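Local atomic coordinates of ABC transporter, substrate binding protein (PDB entry 3C9H), a protein that probably captures a solute in the periplasm and delivers it to an ABC transporter, and binds a magnesium ion. Residues Ala117-Trp122 with Tyr130-Glu135. Sequence-based numbering, arbitrary orientation.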
loop_
_atom_site.group_PDB
_atom_site.type_symbol
_atom_site.label_atom_id
_atom_site.label_comp_id
_atom_site.label_asym_id
_atom_site.label_seq_id
_atom_site.Cartn_x
_atom_site.Cartn_y
_atom_site.Cartn_z
ATOM N N ALA A 117 16.990 16.821 -0.433
ATOM C CA ALA A 117 16.642 18.139 0.097
ATOM C C ALA A 117 15.348 18.699 -0.533
ATOM O O ALA A 117 14.585 19.373 0.136
ATOM C CB ALA A 117 17.802 19.106 -0.092
ATOM N N ARG A 118 15.105 18.395 -1.802
ATOM C CA ARG A 118 13.912 18.879 -2.508
ATOM C C ARG A 118 12.694 17.955 -2.456
ATOM O O ARG A 118 11.632 18.295 -2.989
ATOM C CB ARG A 118 14.281 19.166 -3.948
ATOM C CG ARG A 118 15.133 20.420 -4.015
ATOM C CD ARG A 118 15.178 20.953 -5.360
ATOM N NE ARG A 118 16.249 20.338 -6.086
ATOM C CZ ARG A 118 17.386 20.951 -6.437
ATOM N NH1 ARG A 118 17.626 22.220 -6.145
ATOM N NH2 ARG A 118 18.295 20.268 -7.100
ATOM N N TRP A 119 12.847 16.799 -1.814
ATOM C CA TRP A 119 11.744 15.851 -1.662
ATOM C C TRP A 119 10.701 16.505 -0.771
ATOM O O TRP A 119 11.065 17.167 0.193
ATOM C CB TRP A 119 12.230 14.533 -1.051
ATOM C CG TRP A 119 11.302 13.397 -1.419
ATOM C CD1 TRP A 119 10.482 12.722 -0.597
ATOM C CD2 TRP A 119 11.099 12.873 -2.725
ATOM N NE1 TRP A 119 9.760 11.782 -1.304
ATOM C CE2 TRP A 119 10.135 11.844 -2.621
ATOM C CE3 TRP A 119 11.646 13.151 -3.974
ATOM C CZ2 TRP A 119 9.698 11.128 -3.717
ATOM C CZ3 TRP A 119 11.211 12.423 -5.069
ATOM C CH2 TRP A 119 10.262 11.426 -4.934
ATOM N N PRO A 120 9.405 16.382 -1.117
ATOM C CA PRO A 120 8.409 17.036 -0.273
ATOM C C PRO A 120 8.630 16.702 1.191
ATOM O O PRO A 120 8.900 15.545 1.528
ATOM C CB PRO A 120 7.097 16.488 -0.819
ATOM C CG PRO A 120 7.395 16.280 -2.267
ATOM C CD PRO A 120 8.769 15.711 -2.260
ATOM N N ALA A 121 8.543 17.715 2.047
ATOM C CA ALA A 121 8.925 17.597 3.451
ATOM C C ALA A 121 8.085 16.562 4.206
ATOM O O ALA A 121 8.602 15.800 5.042
ATOM C CB ALA A 121 8.854 18.993 4.135
ATOM N N TRP A 122 6.797 16.525 3.915
ATOM C CA TRP A 122 5.912 15.525 4.505
ATOM C C TRP A 122 6.350 14.083 4.187
ATOM O O TRP A 122 6.020 13.162 4.915
ATOM C CB TRP A 122 4.472 15.730 4.017
ATOM C CG TRP A 122 4.208 15.423 2.575
ATOM C CD1 TRP A 122 4.174 16.315 1.547
ATOM C CD2 TRP A 122 3.875 14.143 2.003
ATOM N NE1 TRP A 122 3.883 15.676 0.373
ATOM C CE2 TRP A 122 3.694 14.339 0.627
ATOM C CE3 TRP A 122 3.733 12.852 2.525
ATOM C CZ2 TRP A 122 3.357 13.308 -0.233
ATOM C CZ3 TRP A 122 3.452 11.818 1.664
ATOM C CH2 TRP A 122 3.240 12.051 0.305
ATOM N N TYR A 130 11.484 7.463 3.045
ATOM C CA TYR A 130 10.882 8.322 2.045
ATOM C C TYR A 130 9.567 7.757 1.538
ATOM O O TYR A 130 9.507 6.602 1.088
ATOM C CB TYR A 130 11.822 8.459 0.850
ATOM C CG TYR A 130 13.164 9.103 1.140
ATOM C CD1 TYR A 130 13.326 10.460 0.985
ATOM C CD2 TYR A 130 14.284 8.343 1.519
ATOM C CE1 TYR A 130 14.561 11.086 1.223
ATOM C CE2 TYR A 130 15.523 8.962 1.764
ATOM C CZ TYR A 130 15.646 10.331 1.607
ATOM O OH TYR A 130 16.830 10.963 1.811
ATOM N N ALA A 131 8.536 8.581 1.559
ATOM C CA ALA A 131 7.250 8.256 0.959
ATOM C C ALA A 131 7.382 8.472 -0.528
ATOM O O ALA A 131 7.783 9.566 -0.965
ATOM C CB ALA A 131 6.144 9.181 1.500
ATOM N N LEU A 132 7.020 7.482 -1.324
ATOM C CA LEU A 132 7.303 7.527 -2.781
ATOM C C LEU A 132 6.110 7.524 -3.735
ATOM O O LEU A 132 6.294 7.733 -4.946
ATOM C CB LEU A 132 8.252 6.374 -3.154
ATOM C CG LEU A 132 9.584 6.379 -2.395
ATOM C CD1 LEU A 132 10.334 5.025 -2.589
ATOM C CD2 LEU A 132 10.443 7.558 -2.842
ATOM N N THR A 133 4.913 7.246 -3.204
ATOM C CA THR A 133 3.695 7.126 -3.981
ATOM C C THR A 133 2.571 7.819 -3.210
ATOM O O THR A 133 2.741 8.186 -2.050
ATOM C CB THR A 133 3.285 5.645 -4.161
ATOM O OG1 THR A 133 2.855 5.100 -2.892
ATOM C CG2 THR A 133 4.446 4.805 -4.746
ATOM N N PHE A 134 1.413 7.935 -3.846
ATOM C CA PHE A 134 0.231 8.572 -3.232
ATOM C C PHE A 134 -0.986 7.750 -3.714
ATOM O O PHE A 134 -1.487 7.965 -4.810
ATOM C CB PHE A 134 0.213 10.040 -3.715
ATOM C CG PHE A 134 -0.675 10.967 -2.926
ATOM C CD1 PHE A 134 -0.272 11.459 -1.687
ATOM C CD2 PHE A 134 -1.889 11.385 -3.449
ATOM C CE1 PHE A 134 -1.092 12.346 -0.963
ATOM C CE2 PHE A 134 -2.716 12.263 -2.740
ATOM C CZ PHE A 134 -2.315 12.742 -1.497
ATOM N N GLU A 135 -1.408 6.767 -2.911
ATOM C CA GLU A 135 -2.394 5.722 -3.331
ATOM C C GLU A 135 -3.622 5.632 -2.412
ATOM O O GLU A 135 -3.470 5.459 -1.222
ATOM C CB GLU A 135 -1.699 4.349 -3.377
ATOM C CG GLU A 135 -0.668 4.236 -4.510
ATOM C CD GLU A 135 0.177 2.984 -4.379
ATOM O OE1 GLU A 135 -0.357 1.888 -4.654
ATOM O OE2 GLU A 135 1.349 3.091 -3.950
#
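Trp119 donates its indole N-H to the backbone carbonyl of Ala131, NE1 to O 3.0 Å. The oxygen lies at the indole edge, almost exactly in the ring plane, and the N-H...O angle is 155°; the indole N-H of this buried residue thus has a backbone acceptor. CG of Trp119 stands anti to the backbone N (chi1 -156°), which swings the indole across to 130-132. Tyr130 turns its ring edge to the face of the five-membered ring in a T-shaped pair, planes at 84°, with CD1 of Tyr130 4.0 Å from CD1 of Trp119. CD of Pro120 lies over the other face of the five-membered ring, toward its rim. At the six-membered end, CD2 of Leu132 meets CZ2 of Trp119 at 3.8 Å. Tyr130 OH is hydrogen-bonded to Ser111 O and also to Ser116 OG.

Trp122 reaches the same chain further along: with CG between the backbone N and the carbonyl carbon, its benzo carbons CZ3 and CH2 come 3.8 Å from CB of Ala131 and 4.1 Å from CD1 of Phe134, respectively, the latter at the phenyl edge. Met285 of helix 274-285 touches Trp119, Tyr130 and Leu132. The two tryptophans join the loop before strand 124-125 to strand 129-131 and the chain leading into strand 135-142, within the periplasmic-binding-protein fold of solute-binding proteins.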